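Local coordinates for FAD:protein FMN transferase (Pseudomonas stutzeri ATCC 14405 = CCUG 16156, PDB 5MGY) that probably transfers FMN from FAD to a threonine side chain of a target protein, releasing AMP, with magnesium as its cofactor, at residues Val62-Ala67 against Ser72-Pro77; Val80-Ala85 against Ala160-Asp165; Val176-Val181 against Ser197-Ala202; Ser225-Tyr230 against Ala276-Gly281. All coordinates share one frame; numbering follows the deposited sequence.

From the N terminus onward, the four contacts follow one another in series: each closes before the next opens, and none nest or cross. Contact 1 closes a four-residue loop between helix 61-67 and strand 73-75. Helix 78-93 comes straight after it, with Met76 O accepting a bond from Arg81 NE, and contact 2 joins that helix to helix 159-173 across 74 intervening residues. Helix 159-173 leads into strand 179-183, which contact 3 ties to the two-stranded hairpin of 199-205; the Val164 side chain packs on the Val181 carbonyl, where contacts 2 and 3 touch. Contact 4 links strand 222-227 to helix 267-292. Contacts 3 and 4 reach different strands of the same eight-stranded antiparallel sheet.

Contact 1. Residues Val62-Ala67 against Ser72-Pro77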
loop_
_atom_site.group_PDB
_atom_site.type_symbol
_atom_site.label_atom_id
_atom_site.label_comp_id
_atom_site.label_asym_id
_atom_site.label_seq_id
_atom_site.Cartn_x
_atom_site.Cartn_y
_atom_site.Cartn_z
ATOM N N VAL A 62 -1.143 2.350 17.868
ATOM C CA VAL A 62 -0.245 3.293 17.253
ATOM C C VAL A 62 -0.510 4.665 17.800
ATOM O O VAL A 62 0.428 5.356 18.005
ATOM C CB VAL A 62 -0.302 3.286 15.724
ATOM C CG1 VAL A 62 -1.640 3.745 15.220
ATOM C CG2 VAL A 62 0.720 4.215 15.140
ATOM N N GLU A 63 -1.748 5.062 18.086
ATOM C CA GLU A 63 -1.977 6.420 18.688
ATOM C C GLU A 63 -1.497 6.580 20.118
ATOM O O GLU A 63 -1.125 7.698 20.518
ATOM C CB GLU A 63 -3.423 6.915 18.604
ATOM C CG GLU A 63 -3.798 7.475 17.225
ATOM C CD GLU A 63 -3.128 8.799 16.845
ATOM O OE1 GLU A 63 -3.533 9.827 17.398
ATOM O OE2 GLU A 63 -2.251 8.818 15.949
ATOM N N ARG A 64 -1.509 5.487 20.874
ATOM C CA ARG A 64 -0.909 5.491 22.177
ATOM C C ARG A 64 0.616 5.738 22.062
ATOM O O ARG A 64 1.156 6.586 22.765
ATOM C CB ARG A 64 -1.224 4.175 22.872
ATOM C CG ARG A 64 -0.851 4.142 24.343
ATOM C CD ARG A 64 -1.128 2.800 24.963
ATOM N NE ARG A 64 -0.059 1.816 24.660
ATOM C CZ ARG A 64 -0.200 0.721 23.917
ATOM N NH1 ARG A 64 -1.383 0.456 23.356
ATOM N NH2 ARG A 64 0.853 -0.091 23.728
ATOM N N PHE A 65 1.278 5.014 21.151
ATOM C CA PHE A 65 2.707 5.256 20.799
ATOM C C PHE A 65 2.993 6.675 20.299
ATOM O O PHE A 65 3.942 7.320 20.719
ATOM C CB PHE A 65 3.185 4.284 19.741
ATOM C CG PHE A 65 4.649 4.355 19.501
ATOM C CD1 PHE A 65 5.529 3.887 20.459
ATOM C CD2 PHE A 65 5.152 4.931 18.345
ATOM C CE1 PHE A 65 6.881 3.981 20.280
ATOM C CE2 PHE A 65 6.500 5.029 18.157
ATOM C CZ PHE A 65 7.364 4.556 19.120
ATOM N N ASN A 66 2.133 7.177 19.438
ATOM C CA ASN A 66 2.321 8.528 18.890
ATOM C C ASN A 66 2.207 9.624 19.916
ATOM O O ASN A 66 2.814 10.655 19.748
ATOM C CB ASN A 66 1.340 8.818 17.729
ATOM C CG ASN A 66 1.646 8.022 16.494
ATOM O OD1 ASN A 66 2.638 7.296 16.406
ATOM N ND2 ASN A 66 0.754 8.113 15.548
ATOM N N ALA A 67 1.426 9.405 20.972
ATOM C CA ALA A 67 1.279 10.451 22.005
ATOM C C ALA A 67 2.512 10.610 22.886
ATOM O O ALA A 67 2.714 11.668 23.435
ATOM C CB ALA A 67 0.068 10.200 22.825
ATOM N N SER A 72 10.975 7.622 24.637
ATOM C CA SER A 72 10.125 6.545 25.124
ATOM C C SER A 72 10.394 5.207 24.449
ATOM O O SER A 72 10.631 5.187 23.264
ATOM C CB SER A 72 8.661 6.891 24.917
ATOM O OG SER A 72 8.286 7.919 25.822
ATOM N N CYS A 73 10.434 4.128 25.250
ATOM C CA CYS A 73 10.174 2.737 24.857
ATOM C C CYS A 73 8.812 2.343 25.443
ATOM O O CYS A 73 8.510 2.616 26.591
ATOM C CB CYS A 73 11.263 1.788 25.348
ATOM S SG CYS A 73 12.855 2.042 24.503
ATOM N N GLU A 74 7.986 1.718 24.631
ATOM C CA GLU A 74 6.634 1.388 24.983
ATOM C C GLU A 74 6.290 0.026 24.407
ATOM O O GLU A 74 6.539 -0.219 23.214
ATOM C CB GLU A 74 5.724 2.423 24.413
ATOM C CG GLU A 74 4.254 2.162 24.658
ATOM C CD GLU A 74 3.758 2.548 26.058
ATOM O OE1 GLU A 74 4.579 2.962 26.912
ATOM O OE2 GLU A 74 2.525 2.498 26.303
ATOM N N PRO A 75 5.708 -0.882 25.234
ATOM C CA PRO A 75 5.327 -2.189 24.642
ATOM C C PRO A 75 4.272 -2.034 23.524
ATOM O O PRO A 75 3.395 -1.153 23.604
ATOM C CB PRO A 75 4.787 -2.984 25.841
ATOM C CG PRO A 75 5.236 -2.250 27.043
ATOM C CD PRO A 75 5.344 -0.816 26.655
ATOM N N MET A 76 4.412 -2.836 22.471
ATOM C CA MET A 76 3.499 -2.763 21.306
ATOM C C MET A 76 3.153 -4.141 20.796
ATOM O O MET A 76 3.968 -5.087 20.869
ATOM C CB MET A 76 4.101 -1.970 20.114
ATOM C CG MET A 76 4.415 -0.513 20.365
ATOM S SD MET A 76 2.969 0.462 20.716
ATOM C CE MET A 76 2.300 0.575 19.100
ATOM N N PRO A 77 1.983 -4.247 20.187
ATOM C CA PRO A 77 1.639 -5.564 19.688
ATOM C C PRO A 77 2.463 -6.065 18.473
ATOM O O PRO A 77 3.247 -5.313 17.865
ATOM C CB PRO A 77 0.167 -5.422 19.345
ATOM C CG PRO A 77 -0.223 -4.012 19.520
ATOM C CD PRO A 77 0.988 -3.225 19.841
#
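Arg64 and Glu74 meet with their side chains crossing at about a right angle, a salt bridge joining helix 61-67 to the short strand that follows it. Arg64 NE gives its hydrogen to Glu74 OE2 at 3.1 Å, along a fairly straight path of 166°. The acceptor lies in the guanidinium plane and uses the anti lone pair of the carboxylate; the two planes stand 44° apart, and the groups are joined through one oxygen and not as a flat two-pronged pair. A bend at chi3 (80°) turns the end of the arginine so that NH2 also reaches Pro75 O at 2.8 Å, a weak and strongly bent bond. Asp61, one helical turn earlier, takes NH1 in a second salt bridge.

The helix and the strand, joined by a four-residue connection, run nearly antiparallel. The strand edges a small three-stranded sheet, to which Cys73 is also tied by a disulfide with Cys146 of the adjacent strand. Alongside, Met76 slides past Arg64 in the opposite direction, its SD 3.7 Å from Arg64 NH2. Two bends along the methionine chain bring its CE to 3.9 Å from Phe65 CB, and the sulfur sits obliquely to the phenyl ring, 5.2 Å from its centroid, in a Met-aromatic contact. At the ring's edge, Phe65 CD1 lies 4.2 Å from Glu74 CB. With an alanine at Arg64, the Glu74 carboxylate would probably lose its charged mate and be free to turn, and Asp61 would lose one as well.

Contact 2. Residues Val80-Ala85 against Ala160-Asp165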
loop_
_atom_site.group_PDB
_atom_site.type_symbol
_atom_site.label_atom_id
_atom_site.label_comp_id
_atom_site.label_asym_id
_atom_site.label_seq_id
_atom_site.Cartn_x
_atom_site.Cartn_y
_atom_site.Cartn_z
ATOM N N VAL A 80 2.353 -4.258 14.882
ATOM C CA VAL A 80 2.976 -2.952 14.759
ATOM C C VAL A 80 4.465 -3.173 14.561
ATOM O O VAL A 80 5.089 -2.501 13.740
ATOM C CB VAL A 80 2.702 -2.084 15.973
ATOM C CG1 VAL A 80 3.566 -0.832 15.938
ATOM C CG2 VAL A 80 1.258 -1.710 16.029
ATOM N N ARG A 81 5.007 -4.135 15.292
ATOM C CA ARG A 81 6.416 -4.473 15.212
ATOM C C ARG A 81 6.739 -5.211 13.946
ATOM O O ARG A 81 7.779 -4.967 13.371
ATOM C CB ARG A 81 6.885 -5.250 16.446
ATOM C CG ARG A 81 7.196 -4.283 17.570
ATOM C CD ARG A 81 7.505 -4.886 18.938
ATOM N NE ARG A 81 6.396 -5.689 19.475
ATOM C CZ ARG A 81 6.271 -7.014 19.325
ATOM N NH1 ARG A 81 7.190 -7.718 18.628
ATOM N NH2 ARG A 81 5.212 -7.635 19.858
ATOM N N GLU A 82 5.858 -6.098 13.491
ATOM C CA GLU A 82 6.039 -6.699 12.187
ATOM C C GLU A 82 6.125 -5.569 11.103
ATOM O O GLU A 82 7.026 -5.551 10.283
ATOM C CB GLU A 82 4.913 -7.732 11.873
ATOM C CG GLU A 82 5.274 -8.743 10.761
ATOM C CD GLU A 82 4.102 -9.533 10.179
ATOM O OE1 GLU A 82 4.202 -10.044 9.005
ATOM O OE2 GLU A 82 3.094 -9.654 10.912
ATOM N N LEU A 83 5.217 -4.621 11.154
ATOM C CA LEU A 83 5.138 -3.624 10.148
ATOM C C LEU A 83 6.261 -2.637 10.235
ATOM O O LEU A 83 6.712 -2.141 9.202
ATOM C CB LEU A 83 3.812 -2.857 10.245
ATOM C CG LEU A 83 2.528 -3.574 9.831
ATOM C CD1 LEU A 83 1.533 -2.527 9.428
ATOM C CD2 LEU A 83 2.690 -4.498 8.652
ATOM N N VAL A 84 6.699 -2.305 11.456
ATOM C CA VAL A 84 7.830 -1.399 11.636
ATOM C C VAL A 84 9.030 -2.028 11.019
ATOM O O VAL A 84 9.769 -1.388 10.338
ATOM C CB VAL A 84 8.092 -1.047 13.130
ATOM C CG1 VAL A 84 9.507 -0.505 13.331
ATOM C CG2 VAL A 84 7.060 -0.015 13.603
ATOM N N ALA A 85 9.199 -3.306 11.247
ATOM C CA ALA A 85 10.322 -4.018 10.701
ATOM C C ALA A 85 10.295 -4.105 9.144
ATOM O O ALA A 85 11.302 -3.798 8.468
ATOM C CB ALA A 85 10.364 -5.402 11.316
ATOM N N ALA A 160 -3.091 -1.737 3.759
ATOM C CA ALA A 160 -3.975 -2.473 2.845
ATOM C C ALA A 160 -3.286 -3.703 2.271
ATOM O O ALA A 160 -3.850 -4.782 2.211
ATOM C CB ALA A 160 -4.467 -1.565 1.730
ATOM N N GLY A 161 -2.042 -3.554 1.908
ATOM C CA GLY A 161 -1.334 -4.699 1.433
ATOM C C GLY A 161 -1.061 -5.824 2.394
ATOM O O GLY A 161 -1.035 -6.985 1.971
ATOM N N TYR A 162 -0.708 -5.441 3.627
ATOM C CA TYR A 162 -0.552 -6.334 4.754
ATOM C C TYR A 162 -1.876 -7.076 5.007
ATOM O O TYR A 162 -1.879 -8.294 5.133
ATOM C CB TYR A 162 -0.157 -5.518 5.960
ATOM C CG TYR A 162 0.058 -6.309 7.205
ATOM C CD1 TYR A 162 0.961 -7.362 7.228
ATOM C CD2 TYR A 162 -0.643 -5.983 8.407
ATOM C CE1 TYR A 162 1.181 -8.067 8.401
ATOM C CE2 TYR A 162 -0.428 -6.677 9.588
ATOM C CZ TYR A 162 0.478 -7.719 9.575
ATOM O OH TYR A 162 0.700 -8.419 10.720
ATOM N N ALA A 163 -2.981 -6.338 5.003
ATOM C CA ALA A 163 -4.324 -6.881 5.199
ATOM C C ALA A 163 -4.632 -7.996 4.191
ATOM O O ALA A 163 -5.197 -9.010 4.563
ATOM C CB ALA A 163 -5.385 -5.771 5.143
ATOM N N VAL A 164 -4.218 -7.814 2.937
ATOM C CA VAL A 164 -4.438 -8.770 1.873
ATOM C C VAL A 164 -3.651 -10.039 2.198
ATOM O O VAL A 164 -4.164 -11.165 2.065
ATOM C CB VAL A 164 -3.999 -8.152 0.518
ATOM C CG1 VAL A 164 -3.826 -9.205 -0.590
ATOM C CG2 VAL A 164 -5.017 -7.133 0.073
ATOM N N ASP A 165 -2.401 -9.856 2.642
ATOM C CA ASP A 165 -1.537 -10.989 2.919
ATOM C C ASP A 165 -2.127 -11.741 4.107
ATOM O O ASP A 165 -2.252 -12.965 4.016
ATOM C CB ASP A 165 -0.067 -10.614 3.162
ATOM C CG ASP A 165 0.689 -10.184 1.897
ATOM O OD1 ASP A 165 0.328 -10.599 0.762
ATOM O OD2 ASP A 165 1.716 -9.437 2.020
#
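Leu83 presses one methyl onto the ring of Tyr162, and this is where the contact is close-packed. Its CD2 stands over the centre of the ring, 3.5 Å from the Tyr162 centroid and only 11° off the normal, a CH-pi contact made face-on. The tyrosine is carried across to it because CG lies anti to the backbone N (chi1 -179°), which sends the ring away from its own helix and spans the 8.3 Å between Leu83 CA and Tyr162 CA.

The other side of the contact is polar and looser. Glu82, exposed to solvent, stretches out in an extended chain to the rim of the ring, where Tyr162 OH donates a hydrogen bond of 2.7 Å to Glu82 OE2. The carboxylate is turned 81° from the ring plane, and the hydroxyl comes from above it. The phenol hydroxyl is thus held by a carboxylate oxygen while one face of the ring rests on hydrocarbon.

Leu53 touches Leu83, Leu49 touches Tyr162, and Leu268 touches both, so helices 35-53 and 267-292 pack against the pair. One residue before the tyrosine, Gly161 N bonds to Asp271, a magnesium ligand on helix 267-292.

Contact 3. Residues Val176-Val181 against Ser197-Ala202; sequences VQSYLV and SPWRIA
One face of the Trp199 indole carries both Leu180 CB and the carbonyl oxygen of Tyr179, each offset toward the rim, while Ser178 OG meets the ring at its edge. The edge contact is a hydrogen bond: Trp199 NE1 donates to Ser178 OG at 3.1 Å, with an angle of 148° and the oxygen close to the ring plane. Ser178 OG is in turn bonded to Arg192 O, its stronger partner, so the hydroxyl links the indole to a third part of the chain. Over the face, Leu180 CB makes a CH-pi contact with the six-membered ring, 4.0 Å from the Trp199 centroid, and comes within 3.6 Å of Trp199 CE3. The tryptophan reaches both because its CG stands beside the backbone N (chi1 -59°). An alanine in place of Trp199 would probably open a gap over Leu180 and leave Ser178 OG without its N-H donor.

Ala189 and Lys25, on the strands flanking 179-183, also touch the indole. Tyr179 faces the other way, onto helix 159-173. A hairpin of strands 199-205 and 213-219 thus lays an aromatic side chain against one side of the large antiparallel sheet of this ApbE-family protein, with a helix covering the other.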
loop_
_atom_site.group_PDB
_atom_site.type_symbol
_atom_site.label_atom_id
_atom_site.label_comp_id
_atom_site.label_asym_id
_atom_site.label_seq_id
_atom_site.Cartn_x
_atom_site.Cartn_y
_atom_site.Cartn_z
ATOM N N VAL A 176 -8.504 -23.247 1.512
ATOM C CA VAL A 176 -8.791 -22.619 0.191
ATOM C C VAL A 176 -7.525 -22.562 -0.662
ATOM O O VAL A 176 -6.442 -22.278 -0.190
ATOM C CB VAL A 176 -9.388 -21.200 0.370
ATOM C CG1 VAL A 176 -9.672 -20.507 -0.954
ATOM C CG2 VAL A 176 -10.658 -21.237 1.211
ATOM N N GLN A 177 -7.674 -22.861 -1.928
ATOM C CA GLN A 177 -6.522 -22.904 -2.806
ATOM C C GLN A 177 -6.533 -21.823 -3.853
ATOM O O GLN A 177 -5.480 -21.355 -4.236
ATOM C CB GLN A 177 -6.414 -24.272 -3.481
ATOM C CG GLN A 177 -5.677 -25.281 -2.624
ATOM C CD GLN A 177 -5.692 -26.666 -3.265
ATOM O OE1 GLN A 177 -4.657 -27.223 -3.686
ATOM N NE2 GLN A 177 -6.881 -27.235 -3.351
ATOM N N SER A 178 -7.713 -21.447 -4.316
ATOM C CA SER A 178 -7.816 -20.518 -5.384
ATOM C C SER A 178 -8.693 -19.367 -4.926
ATOM O O SER A 178 -9.770 -19.596 -4.388
ATOM C CB SER A 178 -8.356 -21.231 -6.583
ATOM O OG SER A 178 -8.653 -20.270 -7.531
ATOM N N TYR A 179 -8.228 -18.136 -5.149
ATOM C CA TYR A 179 -8.842 -16.917 -4.553
ATOM C C TYR A 179 -8.339 -15.614 -5.232
ATOM O O TYR A 179 -7.268 -15.606 -5.856
ATOM C CB TYR A 179 -8.539 -16.859 -3.044
ATOM C CG TYR A 179 -7.091 -16.897 -2.792
ATOM C CD1 TYR A 179 -6.341 -15.762 -2.946
ATOM C CD2 TYR A 179 -6.439 -18.085 -2.446
ATOM C CE1 TYR A 179 -4.955 -15.774 -2.783
ATOM C CE2 TYR A 179 -5.043 -18.118 -2.259
ATOM C CZ TYR A 179 -4.293 -16.941 -2.438
ATOM O OH TYR A 179 -2.892 -16.877 -2.297
ATOM N N LEU A 180 -9.104 -14.537 -5.105
ATOM C CA LEU A 180 -8.678 -13.191 -5.498
ATOM C C LEU A 180 -9.171 -12.319 -4.390
ATOM O O LEU A 180 -10.371 -12.228 -4.229
ATOM C CB LEU A 180 -9.351 -12.730 -6.815
ATOM C CG LEU A 180 -9.398 -11.203 -7.145
ATOM C CD1 LEU A 180 -8.008 -10.670 -7.312
ATOM C CD2 LEU A 180 -10.129 -10.900 -8.431
ATOM N N VAL A 181 -8.270 -11.682 -3.654
ATOM C CA VAL A 181 -8.642 -10.872 -2.490
ATOM C C VAL A 181 -8.313 -9.423 -2.794
ATOM O O VAL A 181 -7.177 -9.151 -3.045
ATOM C CB VAL A 181 -7.789 -11.293 -1.308
ATOM C CG1 VAL A 181 -8.110 -10.540 -0.088
ATOM C CG2 VAL A 181 -8.110 -12.661 -0.897
ATOM N N SER A 197 -9.583 -21.318 -16.085
ATOM C CA SER A 197 -9.114 -19.961 -16.365
ATOM C C SER A 197 -8.295 -19.326 -15.226
ATOM O O SER A 197 -8.406 -19.737 -14.104
ATOM C CB SER A 197 -10.284 -19.063 -16.801
ATOM O OG SER A 197 -10.896 -18.389 -15.767
ATOM N N PRO A 198 -7.482 -18.323 -15.512
ATOM C CA PRO A 198 -6.794 -17.615 -14.487
ATOM C C PRO A 198 -7.549 -16.371 -13.990
ATOM O O PRO A 198 -8.496 -15.838 -14.628
ATOM C CB PRO A 198 -5.529 -17.188 -15.201
ATOM C CG PRO A 198 -6.038 -16.776 -16.553
ATOM C CD PRO A 198 -7.125 -17.783 -16.805
ATOM N N TRP A 199 -7.070 -15.923 -12.835
ATOM C CA TRP A 199 -7.435 -14.634 -12.296
ATOM C C TRP A 199 -6.684 -13.510 -13.072
ATOM O O TRP A 199 -5.476 -13.550 -13.291
ATOM C CB TRP A 199 -7.082 -14.585 -10.816
ATOM C CG TRP A 199 -7.765 -15.639 -9.967
ATOM C CD1 TRP A 199 -7.170 -16.742 -9.421
ATOM C CD2 TRP A 199 -9.125 -15.643 -9.522
ATOM N NE1 TRP A 199 -8.075 -17.442 -8.692
ATOM C CE2 TRP A 199 -9.282 -16.787 -8.719
ATOM C CE3 TRP A 199 -10.198 -14.760 -9.672
ATOM C CZ2 TRP A 199 -10.495 -17.114 -8.103
ATOM C CZ3 TRP A 199 -11.402 -15.075 -9.072
ATOM C CH2 TRP A 199 -11.548 -16.266 -8.308
ATOM N N ARG A 200 -7.423 -12.495 -13.474
ATOM C CA ARG A 200 -6.858 -11.416 -14.233
ATOM C C ARG A 200 -7.175 -10.062 -13.656
ATOM O O ARG A 200 -8.303 -9.815 -13.164
ATOM C CB ARG A 200 -7.466 -11.459 -15.615
ATOM C CG ARG A 200 -7.356 -12.797 -16.332
ATOM C CD ARG A 200 -7.881 -12.624 -17.739
ATOM N NE ARG A 200 -6.953 -13.243 -18.668
ATOM C CZ ARG A 200 -7.228 -14.317 -19.393
ATOM N NH1 ARG A 200 -8.425 -14.920 -19.304
ATOM N NH2 ARG A 200 -6.290 -14.812 -20.187
ATOM N N ILE A 201 -6.198 -9.174 -13.723
ATOM C CA ILE A 201 -6.439 -7.793 -13.383
ATOM C C ILE A 201 -6.109 -6.968 -14.656
ATOM O O ILE A 201 -5.385 -7.413 -15.580
ATOM C CB ILE A 201 -5.667 -7.395 -12.074
ATOM C CG1 ILE A 201 -6.153 -6.071 -11.432
ATOM C CG2 ILE A 201 -4.175 -7.252 -12.329
ATOM C CD1 ILE A 201 -7.634 -5.946 -11.066
ATOM N N ALA A 202 -6.691 -5.768 -14.695
ATOM C CA ALA A 202 -6.367 -4.732 -15.689
ATOM C C ALA A 202 -5.573 -3.575 -15.062
ATOM O O ALA A 202 -6.002 -3.002 -14.050
ATOM C CB ALA A 202 -7.661 -4.181 -16.272
#

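Contact 4. Residues Ser225-Tyr230 against Ala276-Gly281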
loop_
_atom_site.group_PDB
_atom_site.type_symbol
_atom_site.label_atom_id
_atom_site.label_comp_id
_atom_site.label_asym_id
_atom_site.label_seq_id
_atom_site.Cartn_x
_atom_site.Cartn_y
_atom_site.Cartn_z
ATOM N N SER A 225 -0.196 -3.515 -6.485
ATOM C CA SER A 225 -0.590 -2.312 -5.783
ATOM C C SER A 225 -0.392 -1.141 -6.683
ATOM O O SER A 225 0.646 -1.049 -7.328
ATOM C CB SER A 225 0.253 -2.155 -4.528
ATOM O OG SER A 225 0.157 -0.829 -4.038
ATOM N N THR A 226 -1.360 -0.217 -6.659
ATOM C CA THR A 226 -1.332 0.954 -7.534
ATOM C C THR A 226 -1.365 2.263 -6.792
ATOM O O THR A 226 -2.361 2.631 -6.292
ATOM C CB THR A 226 -2.517 0.947 -8.536
ATOM O OG1 THR A 226 -2.547 -0.273 -9.300
ATOM C CG2 THR A 226 -2.366 2.118 -9.515
ATOM N N SER A 227 -0.273 3.000 -6.794
ATOM C CA SER A 227 -0.250 4.318 -6.183
ATOM C C SER A 227 -0.707 5.387 -7.165
ATOM O O SER A 227 -0.196 5.481 -8.259
ATOM C CB SER A 227 1.169 4.635 -5.693
ATOM O OG SER A 227 1.227 5.884 -5.032
ATOM N N GLY A 228 -1.635 6.223 -6.745
ATOM C CA GLY A 228 -2.195 7.208 -7.638
ATOM C C GLY A 228 -3.184 6.589 -8.618
ATOM O O GLY A 228 -3.332 5.352 -8.698
ATOM N N ASP A 229 -3.888 7.480 -9.321
ATOM C CA ASP A 229 -4.844 7.146 -10.395
ATOM C C ASP A 229 -4.771 8.189 -11.506
ATOM O O ASP A 229 -5.034 9.348 -11.241
ATOM C CB ASP A 229 -6.283 7.076 -9.857
ATOM C CG ASP A 229 -7.343 6.755 -10.964
ATOM O OD1 ASP A 229 -8.528 6.620 -10.603
ATOM O OD2 ASP A 229 -7.016 6.622 -12.176
ATOM N N TYR A 230 -4.490 7.783 -12.746
ATOM C CA TYR A 230 -4.129 8.760 -13.759
ATOM C C TYR A 230 -5.207 9.816 -13.993
ATOM O O TYR A 230 -4.923 10.960 -14.399
ATOM C CB TYR A 230 -3.733 8.086 -15.034
ATOM C CG TYR A 230 -4.877 7.623 -15.853
ATOM C CD1 TYR A 230 -5.441 8.466 -16.835
ATOM C CD2 TYR A 230 -5.401 6.337 -15.693
ATOM C CE1 TYR A 230 -6.509 8.008 -17.628
ATOM C CE2 TYR A 230 -6.451 5.882 -16.481
ATOM C CZ TYR A 230 -7.018 6.709 -17.452
ATOM O OH TYR A 230 -8.071 6.254 -18.269
ATOM N N ALA A 276 6.820 4.223 -2.640
ATOM C CA ALA A 276 8.190 4.712 -2.731
ATOM C C ALA A 276 8.489 5.239 -4.128
ATOM O O ALA A 276 9.181 6.274 -4.301
ATOM C CB ALA A 276 9.162 3.584 -2.432
ATOM N N LEU A 277 7.988 4.498 -5.116
ATOM C CA LEU A 277 8.160 4.846 -6.516
ATOM C C LEU A 277 7.435 6.134 -6.823
ATOM O O LEU A 277 7.974 6.956 -7.535
ATOM C CB LEU A 277 7.692 3.710 -7.444
ATOM C CG LEU A 277 8.603 2.514 -7.359
ATOM C CD1 LEU A 277 8.208 1.471 -8.382
ATOM C CD2 LEU A 277 10.081 2.917 -7.535
ATOM N N MET A 278 6.254 6.333 -6.257
ATOM C CA MET A 278 5.502 7.566 -6.459
ATOM C C MET A 278 6.162 8.748 -5.724
ATOM O O MET A 278 5.979 9.906 -6.125
ATOM C CB MET A 278 4.064 7.391 -5.988
ATOM C CG MET A 278 3.242 8.671 -5.885
ATOM S SD MET A 278 2.974 9.549 -7.431
ATOM C CE MET A 278 1.709 8.550 -8.170
ATOM N N VAL A 279 6.872 8.477 -4.632
ATOM C CA VAL A 279 7.632 9.520 -4.023
ATOM C C VAL A 279 8.695 9.887 -5.030
ATOM O O VAL A 279 8.833 11.040 -5.357
ATOM C CB VAL A 279 8.245 9.094 -2.663
ATOM C CG1 VAL A 279 9.347 10.064 -2.184
ATOM C CG2 VAL A 279 7.110 8.931 -1.639
ATOM N N LEU A 280 9.418 8.898 -5.522
ATOM C CA LEU A 280 10.681 9.127 -6.250
ATOM C C LEU A 280 10.468 9.863 -7.567
ATOM O O LEU A 280 11.293 10.690 -7.969
ATOM C CB LEU A 280 11.460 7.790 -6.505
ATOM C CG LEU A 280 12.287 7.261 -5.327
ATOM C CD1 LEU A 280 12.812 5.869 -5.646
ATOM C CD2 LEU A 280 13.415 8.226 -4.967
ATOM N N GLY A 281 9.341 9.559 -8.196
ATOM C CA GLY A 281 9.001 10.065 -9.511
ATOM C C GLY A 281 9.428 9.225 -10.697
ATOM O O GLY A 281 10.181 8.244 -10.534
#
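Ser227 and Met278 mark the closest backbone approach, their CA atoms 6.6 Å apart, where strand 222-227 comes up against the middle of helix 267-292. Next in the chain, Gly228 has a positive phi of 76°, a value that glycine adopts with ease; a CB here would point toward the helix.

The side chains meet without a polar bond between the segments. Ser227 directs its CB toward the helix, and with OG placed anti to the backbone N (chi1 -177°) the hydroxyl oxygen lies against the stem of the methionine: Ser227 OG is 3.4 Å from Met278 CB and 3.5 Å from Met278 CG. Beyond CG the methionine bends twice, at chi2 and chi3, so its far end curls along the backbone of the strand. Met278 CE then comes to 3.6 Å from Ser227 O and 4.2 Å from Gly228 CA. One flexible side chain therefore follows both the serine and the peptide after it, its stem on the hydroxyl and its methyl on the peptide.

The magnesium ion is about 6 Å from the Ser227 side chain; its ligands are Thr275, just before Ala276, together with Asp271 and Ser157. Ser225 packs on Asp271 and Ser274, on the same helix. Val260 of the adjacent strand 257-264 touches both Ser227 and Met278, while Leu277 packs against Val260 and Val262 and, on strand 295-301, Ala296 and Phe298.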